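PDB 3IV6: putative Zn-dependent Alcohol Dehydrogenase, which binds S-adenosylmethionine in a Rossmann-like domain and, despite its name, probably resembles methyltransferases more than alcohol dehydrogenases. Local coordinates for residues A11-L16 / L205-R210; Q20-G25 / Q77-D82; I52-R57 / V72-Q77; I120-T125 / R209-E214. All coordinates share one frame; numbering follows the deposited sequence.

How the contacts relate
Contact 3 forms the floor of the cofactor site: fully buried, it joins the parallel strands 48-52 and 69-74 and works by backbone bonds and one aspartate. Contacts 1 and 2, each partly buried, close the site from outside the sheet with aromatic and apolar side chains, all three touching S-adenosylmethionine. Contact 2 uses the helix that follows the strand of contact 3, and the two share Q77. Contact 4 is buried as well, yet its chemistry is ionic, arginines round a glutamate, although its F123 also reaches S-adenosylmethionine. It takes over where contact 1 stops, at the end of helix 201-210, sharing R209 and R210, and does not touch contacts 2 or 3.

Contact 1: residues A11-L16 / L205-R210; sequences AEAWEL and LEWYRR. With SAM (S-adenosylmethionine), chain E.
The indole of W14 is sandwiched between the cofactor and a second tryptophan, W207. Over the centre of one face lies the ribose of S-adenosylmethionine, its C2' 3.7 Å above the ring plane of W14. The other face receives the edge of W207, whose NE1 stands 3.7 Å above that plane near the rim, with the two ring planes at 88°: a T-shaped stack. Although the CB of W14 points away from 205-210, CG lies beside the backbone N (chi1 -57°), and this sends the indole into the gap between helix and ligand. A small residue suits the place where the backbones come nearest, and there A13 CB meets R210 CB at 3.6 Å. L16 fills the next position, its CD1 3.5 Å from E206 CB, while its CG lies over one face of the R210 guanidinium. At the edge of that guanidinium, R210 NH1 gives a weak hydrogen bond to E12 O (3.4 Å); R210 NE is held by a salt bridge to E206 OE2 at 2.8 Å. Were W14 an alanine, the ribose would probably lose its flat apolar cover and W207 the face it abuts. The axes of the short helical segments approach to 8.2 Å and run antiparallel (165°), a close pair whose loosely bonded N-terminal member appears to act as a lid over the S-adenosylmethionine site.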
# COMPACT_ATOMS: atom_id res chain seq x y z
N ALA A 11 6.41 0.26 -10.44
CA ALA A 11 6.13 1.68 -10.57
C ALA A 11 5.47 2.00 -11.93
O ALA A 11 4.63 2.89 -12.02
CB ALA A 11 7.37 2.53 -10.33
N GLU A 12 5.82 1.24 -12.97
CA GLU A 12 5.16 1.37 -14.27
C GLU A 12 3.64 1.24 -14.19
O GLU A 12 2.92 1.89 -14.94
CB GLU A 12 5.74 0.40 -15.33
CG GLU A 12 6.98 0.93 -16.05
CD GLU A 12 6.90 2.44 -16.31
OE1 GLU A 12 6.25 2.85 -17.30
OE2 GLU A 12 7.49 3.21 -15.51
N ALA A 13 3.15 0.40 -13.29
CA ALA A 13 1.72 0.23 -13.13
C ALA A 13 1.06 1.54 -12.70
O ALA A 13 -0.10 1.78 -12.98
CB ALA A 13 1.41 -0.89 -12.13
N TRP A 14 1.78 2.40 -12.01
CA TRP A 14 1.08 3.57 -11.48
C TRP A 14 1.24 4.85 -12.33
O TRP A 14 0.50 5.82 -12.17
CB TRP A 14 1.40 3.75 -10.00
CG TRP A 14 1.06 2.53 -9.20
CD1 TRP A 14 1.85 1.43 -9.02
CD2 TRP A 14 -0.16 2.27 -8.47
NE1 TRP A 14 1.20 0.50 -8.22
CE2 TRP A 14 -0.02 1.00 -7.87
CE3 TRP A 14 -1.33 3.02 -8.24
CZ2 TRP A 14 -1.03 0.44 -7.06
CZ3 TRP A 14 -2.32 2.46 -7.45
CH2 TRP A 14 -2.17 1.18 -6.87
N GLU A 15 2.19 4.81 -13.26
CA GLU A 15 2.28 5.76 -14.36
C GLU A 15 1.01 5.75 -15.19
O GLU A 15 0.62 6.76 -15.77
CB GLU A 15 3.47 5.38 -15.24
CG GLU A 15 4.74 5.40 -14.45
CD GLU A 15 5.03 6.77 -13.91
OE1 GLU A 15 5.12 6.91 -12.67
OE2 GLU A 15 5.16 7.71 -14.74
N LEU A 16 0.37 4.58 -15.23
CA LEU A 16 -0.89 4.37 -15.91
C LEU A 16 -2.09 5.05 -15.26
O LEU A 16 -3.05 5.40 -15.95
CB LEU A 16 -1.18 2.89 -15.94
CG LEU A 16 -1.26 2.28 -17.32
CD1 LEU A 16 -1.91 0.94 -17.16
CD2 LEU A 16 -2.07 3.17 -18.24
N LEU A 205 -6.80 -3.92 -16.94
CA LEU A 205 -6.02 -5.04 -17.43
C LEU A 205 -4.57 -4.68 -17.40
O LEU A 205 -3.75 -5.44 -16.87
CB LEU A 205 -6.40 -5.36 -18.87
CG LEU A 205 -5.80 -6.64 -19.46
CD1 LEU A 205 -6.51 -7.82 -18.85
CD2 LEU A 205 -5.88 -6.69 -20.97
N GLU A 206 -4.22 -3.52 -17.95
CA GLU A 206 -2.80 -3.17 -18.03
C GLU A 206 -2.20 -2.92 -16.65
O GLU A 206 -1.11 -3.41 -16.33
CB GLU A 206 -2.58 -1.98 -18.97
CG GLU A 206 -1.09 -1.72 -19.32
CD GLU A 206 -0.39 -2.93 -19.96
OE1 GLU A 206 -1.09 -3.82 -20.53
OE2 GLU A 206 0.86 -2.99 -19.87
N TRP A 207 -2.91 -2.15 -15.83
CA TRP A 207 -2.58 -1.94 -14.43
C TRP A 207 -2.33 -3.26 -13.69
O TRP A 207 -1.35 -3.42 -12.97
CB TRP A 207 -3.76 -1.27 -13.81
CG TRP A 207 -3.59 -0.77 -12.45
CD1 TRP A 207 -2.52 -0.10 -11.94
CD2 TRP A 207 -4.55 -0.85 -11.41
NE1 TRP A 207 -2.75 0.22 -10.63
CE2 TRP A 207 -4.00 -0.22 -10.28
CE3 TRP A 207 -5.84 -1.39 -11.32
CZ2 TRP A 207 -4.69 -0.12 -9.08
CZ3 TRP A 207 -6.52 -1.30 -10.12
CH2 TRP A 207 -5.94 -0.67 -9.02
N TYR A 208 -3.23 -4.21 -13.86
CA TYR A 208 -3.05 -5.52 -13.25
C TYR A 208 -1.80 -6.24 -13.75
O TYR A 208 -1.05 -6.78 -12.96
CB TYR A 208 -4.31 -6.39 -13.41
CG TYR A 208 -5.23 -6.26 -12.22
CD1 TYR A 208 -4.95 -6.95 -11.03
CD2 TYR A 208 -6.33 -5.41 -12.23
CE1 TYR A 208 -5.75 -6.83 -9.92
CE2 TYR A 208 -7.15 -5.27 -11.10
CZ TYR A 208 -6.85 -5.99 -9.95
OH TYR A 208 -7.64 -5.87 -8.82
N ARG A 209 -1.60 -6.23 -15.07
CA ARG A 209 -0.47 -6.93 -15.67
C ARG A 209 0.86 -6.33 -15.23
O ARG A 209 1.84 -7.04 -15.05
CB ARG A 209 -0.58 -6.90 -17.20
CG ARG A 209 -1.57 -7.91 -17.77
CD ARG A 209 -1.94 -7.56 -19.21
NE ARG A 209 -0.81 -7.00 -19.94
CZ ARG A 209 -0.00 -7.71 -20.73
NH1 ARG A 209 -0.20 -9.02 -20.88
NH2 ARG A 209 1.00 -7.12 -21.36
N ARG A 210 0.88 -5.01 -15.06
CA ARG A 210 2.09 -4.31 -14.67
C ARG A 210 2.35 -4.43 -13.17
O ARG A 210 3.42 -4.08 -12.68
CB ARG A 210 2.01 -2.83 -15.07
CG ARG A 210 1.81 -2.60 -16.56
CD ARG A 210 2.09 -1.16 -16.94
NE ARG A 210 2.09 -0.96 -18.38
CZ ARG A 210 2.23 0.22 -18.98
NH1 ARG A 210 2.37 1.32 -18.25
NH2 ARG A 210 2.22 0.30 -20.30
N SAM E . -3.83 3.31 -3.23
CA SAM E . -4.64 2.78 -2.15
C SAM E . -5.04 3.87 -1.18
O SAM E . -4.69 5.05 -1.30
OXT SAM E . -5.76 3.53 -0.27
CB SAM E . -3.96 1.61 -1.46
CG SAM E . -2.72 1.05 -2.17
SD SAM E . -1.15 1.94 -1.93
CE SAM E . -1.64 3.41 -0.99
C5' SAM E . -0.72 2.50 -3.62
C4' SAM E . 0.17 3.72 -3.77
O4' SAM E . 1.46 3.45 -3.24
C3' SAM E . 0.42 4.11 -5.22
O3' SAM E . 0.47 5.51 -5.26
C2' SAM E . 1.80 3.58 -5.53
O2' SAM E . 2.49 4.42 -6.43
C1' SAM E . 2.49 3.60 -4.18
N9 SAM E . 3.44 2.48 -4.04
C8 SAM E . 3.19 1.17 -4.35
N7 SAM E . 4.32 0.45 -4.11
C5 SAM E . 5.30 1.27 -3.64
C6 SAM E . 6.63 1.05 -3.24
N6 SAM E . 7.20 -0.15 -3.28
N1 SAM E . 7.37 2.13 -2.83
C2 SAM E . 6.80 3.40 -2.84
N3 SAM E . 5.50 3.62 -3.21
C4 SAM E . 4.75 2.57 -3.61

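Contact 2: residues Q20-G25 / Q77-D82; sequences QFWTIG and QRMCDD. With SAM (S-adenosylmethionine), chain E.
This contact belongs to the wall of the S-adenosylmethionine pocket in a Rossmann-like fold, where the N-terminal part of the chain, here 20-25, lies against the helix that begins just after strand 69-74. F21 and M79, modelled as selenomethionine, both touch the ligand and each other: M79 CE comes to 4.2 Å from F21 CB. A flexible, unbranched apolar chain suits this place: M79 CG, set beside the backbone N by chi1 (-83°), lies 3.8 Å from SAM O3', and the bend at chi2 (-62°) then carries selenium and methyl toward F21. W22 reaches farther along the helix, its six-membered ring beside the selenium, with CZ3 4.5 Å from SE of M79. The far edge of that indole abuts the backbone at D82, W22 CZ2 standing 4.0 Å from D82 O. On the outer side, Q20 NE2 and R78 NH2, both donors, lie near each other without bonding; Q20 NE2 bonds weakly to I17 O, and R78 NH1 bonds to E15 O. R78 NE also forms a salt bridge to D82 OD2 (3.1 Å), which accepts from N19 N as well. At the ligand end, F21 CZ lies 3.4 Å from the amino N of SAM.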
# COMPACT_ATOMS: atom_id res chain seq x y z
N GLN A 20 -6.35 9.39 -11.43
CA GLN A 20 -7.57 8.63 -11.66
C GLN A 20 -7.94 7.81 -10.43
O GLN A 20 -9.12 7.56 -10.16
CB GLN A 20 -7.42 7.70 -12.86
CG GLN A 20 -7.32 8.39 -14.18
CD GLN A 20 -7.16 7.41 -15.30
OE1 GLN A 20 -8.13 6.82 -15.78
NE2 GLN A 20 -5.93 7.22 -15.73
N PHE A 21 -6.94 7.39 -9.68
CA PHE A 21 -7.19 6.56 -8.53
C PHE A 21 -8.14 7.18 -7.50
O PHE A 21 -9.01 6.49 -6.94
CB PHE A 21 -5.92 6.12 -7.84
CG PHE A 21 -6.17 5.09 -6.80
CD1 PHE A 21 -6.23 3.75 -7.14
CD2 PHE A 21 -6.43 5.46 -5.48
CE1 PHE A 21 -6.50 2.78 -6.21
CE2 PHE A 21 -6.72 4.50 -4.52
CZ PHE A 21 -6.75 3.15 -4.88
N TRP A 22 -8.00 8.47 -7.25
CA TRP A 22 -8.88 9.10 -6.28
C TRP A 22 -9.98 9.97 -6.90
O TRP A 22 -10.75 10.62 -6.17
CB TRP A 22 -8.05 9.94 -5.34
CG TRP A 22 -7.43 11.21 -5.97
CD1 TRP A 22 -8.09 12.37 -6.34
CD2 TRP A 22 -6.05 11.45 -6.21
NE1 TRP A 22 -7.19 13.30 -6.81
CE2 TRP A 22 -5.93 12.75 -6.74
CE3 TRP A 22 -4.91 10.69 -6.05
CZ2 TRP A 22 -4.72 13.29 -7.10
CZ3 TRP A 22 -3.71 11.23 -6.39
CH2 TRP A 22 -3.62 12.52 -6.91
N THR A 23 -10.06 10.01 -8.23
CA THR A 23 -11.05 10.85 -8.90
C THR A 23 -12.15 9.99 -9.47
O THR A 23 -13.31 10.39 -9.50
CB THR A 23 -10.46 11.70 -10.04
OG1 THR A 23 -9.65 10.87 -10.90
CG2 THR A 23 -9.61 12.80 -9.49
N ILE A 24 -11.78 8.82 -9.97
CA ILE A 24 -12.77 7.96 -10.59
C ILE A 24 -12.56 6.52 -10.18
O ILE A 24 -13.33 5.65 -10.55
CB ILE A 24 -12.83 8.17 -12.12
CG1 ILE A 24 -11.71 7.43 -12.83
CG2 ILE A 24 -12.78 9.64 -12.44
CD1 ILE A 24 -11.80 7.52 -14.33
N GLY A 25 -11.55 6.29 -9.35
CA GLY A 25 -11.34 4.97 -8.76
C GLY A 25 -12.44 4.46 -7.84
O GLY A 25 -13.28 5.24 -7.39
N GLN A 77 6.58 8.51 -10.63
CA GLN A 77 6.71 9.94 -10.86
C GLN A 77 5.38 10.64 -11.12
O GLN A 77 5.20 11.78 -10.73
CB GLN A 77 7.64 10.22 -12.01
CG GLN A 77 7.94 11.69 -12.16
CD GLN A 77 8.64 12.26 -10.95
OE1 GLN A 77 9.69 11.75 -10.52
NE2 GLN A 77 8.08 13.32 -10.40
N ARG A 78 4.46 9.96 -11.81
CA ARG A 78 3.19 10.56 -12.17
C ARG A 78 2.34 10.79 -10.93
O ARG A 78 1.65 11.82 -10.79
CB ARG A 78 2.42 9.72 -13.20
CG ARG A 78 1.21 10.49 -13.76
CD ARG A 78 0.28 9.62 -14.52
NE ARG A 78 -1.06 10.21 -14.62
CZ ARG A 78 -2.05 9.73 -15.39
NH1 ARG A 78 -1.85 8.64 -16.13
NH2 ARG A 78 -3.25 10.32 -15.40
N MSE A 79 2.39 9.81 -10.03
CA MSE A 79 1.70 9.88 -8.76
C MSE A 79 2.13 11.08 -7.97
O MSE A 79 1.30 11.91 -7.61
CB MSE A 79 1.86 8.58 -7.98
CG MSE A 79 0.85 7.55 -8.45
SE MSE A 79 -1.03 8.13 -8.14
CE MSE A 79 -1.84 6.43 -8.70
N CYS A 80 3.44 11.21 -7.76
CA CYS A 80 3.98 12.44 -7.16
C CYS A 80 3.53 13.71 -7.87
O CYS A 80 3.22 14.71 -7.22
CB CYS A 80 5.52 12.43 -7.08
SG CYS A 80 6.23 11.02 -6.19
N ASP A 81 3.47 13.67 -9.19
CA ASP A 81 3.26 14.90 -9.95
C ASP A 81 1.81 15.34 -9.86
O ASP A 81 1.54 16.52 -9.60
CB ASP A 81 3.72 14.74 -11.41
CG ASP A 81 5.26 14.82 -11.57
OD1 ASP A 81 5.94 15.20 -10.60
OD2 ASP A 81 5.77 14.51 -12.67
N ASP A 82 0.90 14.38 -10.02
CA ASP A 82 -0.54 14.63 -9.93
C ASP A 82 -0.96 15.05 -8.53
O ASP A 82 -1.90 15.85 -8.34
CB ASP A 82 -1.33 13.38 -10.34
CG ASP A 82 -1.35 13.15 -11.85
OD1 ASP A 82 -0.76 13.98 -12.58
OD2 ASP A 82 -1.96 12.14 -12.30
N SAM E . -3.83 3.31 -3.23
CA SAM E . -4.64 2.78 -2.15
C SAM E . -5.04 3.87 -1.18
O SAM E . -4.69 5.05 -1.30
OXT SAM E . -5.76 3.53 -0.27
CB SAM E . -3.96 1.61 -1.46
CG SAM E . -2.72 1.05 -2.17
SD SAM E . -1.15 1.94 -1.93
CE SAM E . -1.64 3.41 -0.99
C5' SAM E . -0.72 2.50 -3.62
C4' SAM E . 0.17 3.72 -3.77
O4' SAM E . 1.46 3.45 -3.24
C3' SAM E . 0.42 4.11 -5.22
O3' SAM E . 0.47 5.51 -5.26
C2' SAM E . 1.80 3.58 -5.53
O2' SAM E . 2.49 4.42 -6.43
C1' SAM E . 2.49 3.60 -4.18
N9 SAM E . 3.44 2.48 -4.04
C8 SAM E . 3.19 1.17 -4.35
N7 SAM E . 4.32 0.45 -4.11
C5 SAM E . 5.30 1.27 -3.64
C6 SAM E . 6.63 1.05 -3.24
N6 SAM E . 7.20 -0.15 -3.28
N1 SAM E . 7.37 2.13 -2.83
C2 SAM E . 6.80 3.40 -2.84
N3 SAM E . 5.50 3.62 -3.21
C4 SAM E . 4.75 2.57 -3.61

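Contact 3: residues I52-R57 / V72-Q77; sequences IGASTR and VFDFSQ. With SAM (S-adenosylmethionine), chain E.
This buried contact lies at the C-terminal ends of neighbouring parallel strands in the central sheet, where strand 48-52 gives way to a turn and strand 69-74 ends in an acid. I52 pairs with F73, and its CD1 packs at the ring edge, 3.5 Å from F73 CD2. Beyond this pair G53 N donates to F73 O at 2.8 Å, in the parallel-sheet pattern. At G53 (phi 109°) a side chain would collide with the preceding carbonyl and the ligand methyl, hence the glycine. D74 CG lies anti to the backbone N (chi1 -158°), which turns the carboxylate to both turn and ribose. D74 OD2 accepts from A54 N at 2.6 Å, on an anti lone pair, and from SAM O3' at 2.7 Å; D74 OD1 accepts from SAM O2' at 2.6 Å and, again on an anti lone pair, from S76 N in an Asx turn. Four donors thus fix the carboxylate. F75 lays its ring face under the adenine, and S55 OG receives the ligand's amino N at 2.7 Å. A glycine-bearing turn after the first strand and an acid ending the second are hallmarks of the S-adenosylmethionine site of class I methyltransferases.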
# COMPACT_ATOMS: atom_id res chain seq x y z
N ILE A 52 3.36 6.93 3.05
CA ILE A 52 3.74 6.13 1.89
C ILE A 52 2.55 5.87 0.98
O ILE A 52 1.55 5.28 1.41
CB ILE A 52 4.36 4.79 2.32
CG1 ILE A 52 5.27 4.98 3.53
CG2 ILE A 52 5.12 4.17 1.16
CD1 ILE A 52 6.35 6.03 3.32
N GLY A 53 2.65 6.30 -0.27
CA GLY A 53 1.55 6.20 -1.21
C GLY A 53 0.94 7.55 -1.53
O GLY A 53 0.03 8.01 -0.84
N ALA A 54 1.44 8.19 -2.58
CA ALA A 54 0.97 9.50 -2.98
C ALA A 54 -0.47 9.44 -3.50
O ALA A 54 -1.07 10.46 -3.83
CB ALA A 54 1.88 10.10 -4.04
N SER A 55 -1.01 8.23 -3.56
CA SER A 55 -2.37 8.02 -4.07
C SER A 55 -3.41 8.38 -3.02
O SER A 55 -4.56 8.68 -3.34
CB SER A 55 -2.55 6.58 -4.53
OG SER A 55 -2.61 5.69 -3.42
N THR A 56 -3.00 8.34 -1.75
CA THR A 56 -3.92 8.61 -0.64
C THR A 56 -4.09 10.11 -0.38
O THR A 56 -3.78 10.64 0.71
CB THR A 56 -3.51 7.88 0.67
OG1 THR A 56 -2.78 6.70 0.34
CG2 THR A 56 -4.73 7.47 1.46
N ARG A 57 -4.66 10.76 -1.39
CA ARG A 57 -4.75 12.20 -1.44
C ARG A 57 -5.57 12.86 -0.32
O ARG A 57 -5.24 13.97 0.09
CB ARG A 57 -5.24 12.65 -2.82
CG ARG A 57 -5.40 14.14 -2.93
CD ARG A 57 -6.84 14.52 -2.83
NE ARG A 57 -6.98 15.96 -2.70
CZ ARG A 57 -7.41 16.78 -3.66
NH1 ARG A 57 -7.78 16.30 -4.85
NH2 ARG A 57 -7.48 18.08 -3.42
N VAL A 72 5.40 13.02 1.75
CA VAL A 72 4.84 11.87 1.05
C VAL A 72 5.93 11.16 0.26
O VAL A 72 6.73 11.81 -0.40
CB VAL A 72 3.76 12.28 0.05
CG1 VAL A 72 3.22 11.06 -0.72
CG2 VAL A 72 2.65 13.09 0.75
N PHE A 73 5.93 9.83 0.33
CA PHE A 73 6.84 8.99 -0.44
C PHE A 73 6.06 8.14 -1.42
O PHE A 73 5.01 7.60 -1.09
CB PHE A 73 7.64 8.09 0.48
CG PHE A 73 8.56 8.85 1.40
CD1 PHE A 73 9.57 9.65 0.89
CD2 PHE A 73 8.41 8.77 2.80
CE1 PHE A 73 10.42 10.34 1.71
CE2 PHE A 73 9.27 9.48 3.66
CZ PHE A 73 10.27 10.26 3.11
N ASP A 74 6.57 8.02 -2.63
CA ASP A 74 5.95 7.19 -3.65
C ASP A 74 6.98 6.79 -4.69
O ASP A 74 7.91 7.56 -5.00
CB ASP A 74 4.78 7.93 -4.32
CG ASP A 74 3.78 6.99 -4.97
OD1 ASP A 74 4.13 6.36 -6.00
OD2 ASP A 74 2.66 6.87 -4.42
N PHE A 75 6.84 5.58 -5.24
CA PHE A 75 7.83 5.11 -6.21
C PHE A 75 7.49 5.41 -7.68
O PHE A 75 8.15 4.93 -8.59
CB PHE A 75 8.18 3.64 -5.98
CG PHE A 75 7.14 2.69 -6.44
CD1 PHE A 75 5.86 3.15 -6.76
CD2 PHE A 75 7.42 1.35 -6.54
CE1 PHE A 75 4.87 2.27 -7.19
CE2 PHE A 75 6.43 0.47 -6.96
CZ PHE A 75 5.15 0.94 -7.29
N SER A 76 6.48 6.24 -7.88
CA SER A 76 5.99 6.60 -9.22
C SER A 76 6.03 8.11 -9.50
O SER A 76 5.56 8.91 -8.70
CB SER A 76 4.57 6.06 -9.42
OG SER A 76 3.82 6.92 -10.26
N GLN A 77 6.58 8.51 -10.63
CA GLN A 77 6.71 9.94 -10.86
C GLN A 77 5.38 10.64 -11.12
O GLN A 77 5.20 11.78 -10.73
CB GLN A 77 7.64 10.22 -12.01
CG GLN A 77 7.94 11.69 -12.16
CD GLN A 77 8.64 12.26 -10.95
OE1 GLN A 77 9.69 11.75 -10.52
NE2 GLN A 77 8.08 13.32 -10.40
N SAM E . -3.83 3.31 -3.23
CA SAM E . -4.64 2.78 -2.15
C SAM E . -5.04 3.87 -1.18
O SAM E . -4.69 5.05 -1.30
OXT SAM E . -5.76 3.53 -0.27
CB SAM E . -3.96 1.61 -1.46
CG SAM E . -2.72 1.05 -2.17
SD SAM E . -1.15 1.94 -1.93
CE SAM E . -1.64 3.41 -0.99
C5' SAM E . -0.72 2.50 -3.62
C4' SAM E . 0.17 3.72 -3.77
O4' SAM E . 1.46 3.45 -3.24
C3' SAM E . 0.42 4.11 -5.22
O3' SAM E . 0.47 5.51 -5.26
C2' SAM E . 1.80 3.58 -5.53
O2' SAM E . 2.49 4.42 -6.43
C1' SAM E . 2.49 3.60 -4.18
N9 SAM E . 3.44 2.48 -4.04
C8 SAM E . 3.19 1.17 -4.35
N7 SAM E . 4.32 0.45 -4.11
C5 SAM E . 5.30 1.27 -3.64
C6 SAM E . 6.63 1.05 -3.24
N6 SAM E . 7.20 -0.15 -3.28
N1 SAM E . 7.37 2.13 -2.83
C2 SAM E . 6.80 3.40 -2.84
N3 SAM E . 5.50 3.62 -3.21
C4 SAM E . 4.75 2.57 -3.61

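Contact 4: residues I120-T125 / R209-E214; sequences INRFTT and RRRGKE
R122 and E214 meet because one chain curls and the other runs straight: R122 is bent at chi2 (-34°) and chi3 (132°), whereas E214 is extended beyond CG (chi2 179°). The curl brings R122, whose CB points away from 209-214, back to the carboxylate, where its NH1 forms a salt bridge to E214 OE1 at 2.9 Å, the oxygen lying near the guanidinium plane at its edge. R211 takes the same carboxylate side-on with two nitrogens: NH2 bonds to OE1 of E214 at 3.0 Å, with OE1 in the guanidinium plane of R211 and using its syn lone pair, while NE reaches OE2 of E214 at 2.9 Å from above the carboxylate plane. R211 NH2 also lies over the face of the R122 guanidinium, an approach that the shared anion probably makes tolerable. R216 adds a salt bridge to E214 OE1, and Y153 OH holds R122 NH2. With a glutamine in place of E214 the negative charge is gone, and R122 and R211 would probably be left close together without their common mate. Beside this cluster T124 CG2 packs on K213 CB at 3.5 Å, and T124 OG1 caps the following helix through E127 N. K10 NZ bonds to both R122 O and K213 O, clasping the two backbones. F123 also reaches S-adenosylmethionine. G212, at positive phi, lets the chain turn from helix 201-210 into strand 213-215. With three arginines round it, buried E214 is likely to stay ionised, and its charge pins the loop before helix 125-139 to that strand.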
# COMPACT_ATOMS: atom_id res chain seq x y z
N ILE A 120 0.54 -2.69 1.72
CA ILE A 120 1.16 -3.98 1.92
C ILE A 120 0.51 -4.99 0.97
O ILE A 120 1.10 -6.01 0.64
CB ILE A 120 1.06 -4.41 3.42
CG1 ILE A 120 2.14 -3.73 4.26
CG2 ILE A 120 1.22 -5.94 3.60
CD1 ILE A 120 1.71 -3.56 5.67
N ASN A 121 -0.70 -4.68 0.53
CA ASN A 121 -1.44 -5.57 -0.35
C ASN A 121 -0.80 -5.51 -1.76
O ASN A 121 -1.02 -6.39 -2.60
CB ASN A 121 -2.90 -5.14 -0.38
CG ASN A 121 -3.68 -5.56 0.87
OD1 ASN A 121 -4.04 -4.73 1.72
ND2 ASN A 121 -3.95 -6.86 0.98
N ARG A 122 0.00 -4.47 -2.00
CA ARG A 122 0.70 -4.30 -3.24
C ARG A 122 2.05 -5.00 -3.24
O ARG A 122 2.84 -4.81 -4.18
CB ARG A 122 0.91 -2.81 -3.57
CG ARG A 122 -0.39 -2.04 -3.88
CD ARG A 122 -1.41 -2.94 -4.59
NE ARG A 122 -2.71 -2.82 -3.95
CZ ARG A 122 -3.52 -3.82 -3.65
NH1 ARG A 122 -3.21 -5.06 -3.95
NH2 ARG A 122 -4.67 -3.55 -3.06
N PHE A 123 2.29 -5.81 -2.21
CA PHE A 123 3.53 -6.56 -2.10
C PHE A 123 3.39 -8.08 -2.15
O PHE A 123 2.33 -8.66 -1.88
CB PHE A 123 4.30 -6.20 -0.82
CG PHE A 123 4.58 -4.72 -0.65
CD1 PHE A 123 4.97 -3.94 -1.74
CD2 PHE A 123 4.49 -4.13 0.61
CE1 PHE A 123 5.22 -2.60 -1.62
CE2 PHE A 123 4.76 -2.76 0.76
CZ PHE A 123 5.12 -1.99 -0.39
N THR A 124 4.50 -8.71 -2.51
CA THR A 124 4.72 -10.12 -2.21
C THR A 124 5.17 -10.17 -0.76
O THR A 124 5.39 -9.13 -0.14
CB THR A 124 5.84 -10.72 -3.06
OG1 THR A 124 7.08 -10.03 -2.79
CG2 THR A 124 5.48 -10.70 -4.55
N THR A 125 5.31 -11.37 -0.22
CA THR A 125 5.72 -11.51 1.17
C THR A 125 7.13 -10.98 1.45
O THR A 125 7.30 -10.20 2.38
CB THR A 125 5.60 -12.95 1.60
OG1 THR A 125 4.31 -13.43 1.25
CG2 THR A 125 5.79 -13.06 3.09
N ARG A 209 -1.60 -6.23 -15.07
CA ARG A 209 -0.47 -6.93 -15.67
C ARG A 209 0.86 -6.33 -15.23
O ARG A 209 1.84 -7.04 -15.05
CB ARG A 209 -0.58 -6.90 -17.20
CG ARG A 209 -1.57 -7.91 -17.77
CD ARG A 209 -1.94 -7.56 -19.21
NE ARG A 209 -0.81 -7.00 -19.94
CZ ARG A 209 -0.00 -7.71 -20.73
NH1 ARG A 209 -0.20 -9.02 -20.88
NH2 ARG A 209 1.00 -7.12 -21.36
N ARG A 210 0.88 -5.01 -15.06
CA ARG A 210 2.09 -4.31 -14.67
C ARG A 210 2.35 -4.43 -13.17
O ARG A 210 3.42 -4.08 -12.68
CB ARG A 210 2.01 -2.83 -15.07
CG ARG A 210 1.81 -2.60 -16.56
CD ARG A 210 2.09 -1.16 -16.94
NE ARG A 210 2.09 -0.96 -18.38
CZ ARG A 210 2.23 0.22 -18.98
NH1 ARG A 210 2.37 1.32 -18.25
NH2 ARG A 210 2.22 0.30 -20.30
N ARG A 211 1.35 -4.93 -12.45
CA ARG A 211 1.37 -4.91 -10.99
C ARG A 211 2.19 -6.07 -10.44
O ARG A 211 2.59 -6.07 -9.27
CB ARG A 211 -0.05 -4.95 -10.43
CG ARG A 211 -0.50 -3.65 -9.78
CD ARG A 211 -2.01 -3.56 -9.71
NE ARG A 211 -2.56 -4.38 -8.63
CZ ARG A 211 -3.78 -4.23 -8.13
NH1 ARG A 211 -4.58 -3.28 -8.60
NH2 ARG A 211 -4.20 -5.02 -7.15
N GLY A 212 2.44 -7.07 -11.28
CA GLY A 212 3.37 -8.14 -10.95
C GLY A 212 2.73 -9.21 -10.09
O GLY A 212 1.58 -9.60 -10.31
N LYS A 213 3.48 -9.69 -9.11
CA LYS A 213 2.94 -10.61 -8.11
C LYS A 213 2.36 -9.84 -6.92
O LYS A 213 2.85 -8.78 -6.55
CB LYS A 213 4.03 -11.57 -7.62
CG LYS A 213 4.51 -12.54 -8.68
CD LYS A 213 5.66 -13.40 -8.17
CE LYS A 213 5.98 -14.53 -9.13
NZ LYS A 213 6.99 -15.47 -8.56
N GLU A 214 1.30 -10.39 -6.34
CA GLU A 214 0.74 -9.85 -5.08
C GLU A 214 0.33 -10.97 -4.11
O GLU A 214 -0.28 -11.96 -4.51
CB GLU A 214 -0.43 -8.88 -5.33
CG GLU A 214 0.03 -7.47 -5.77
CD GLU A 214 -1.14 -6.53 -6.04
OE1 GLU A 214 -2.28 -7.00 -5.91
OE2 GLU A 214 -0.92 -5.34 -6.39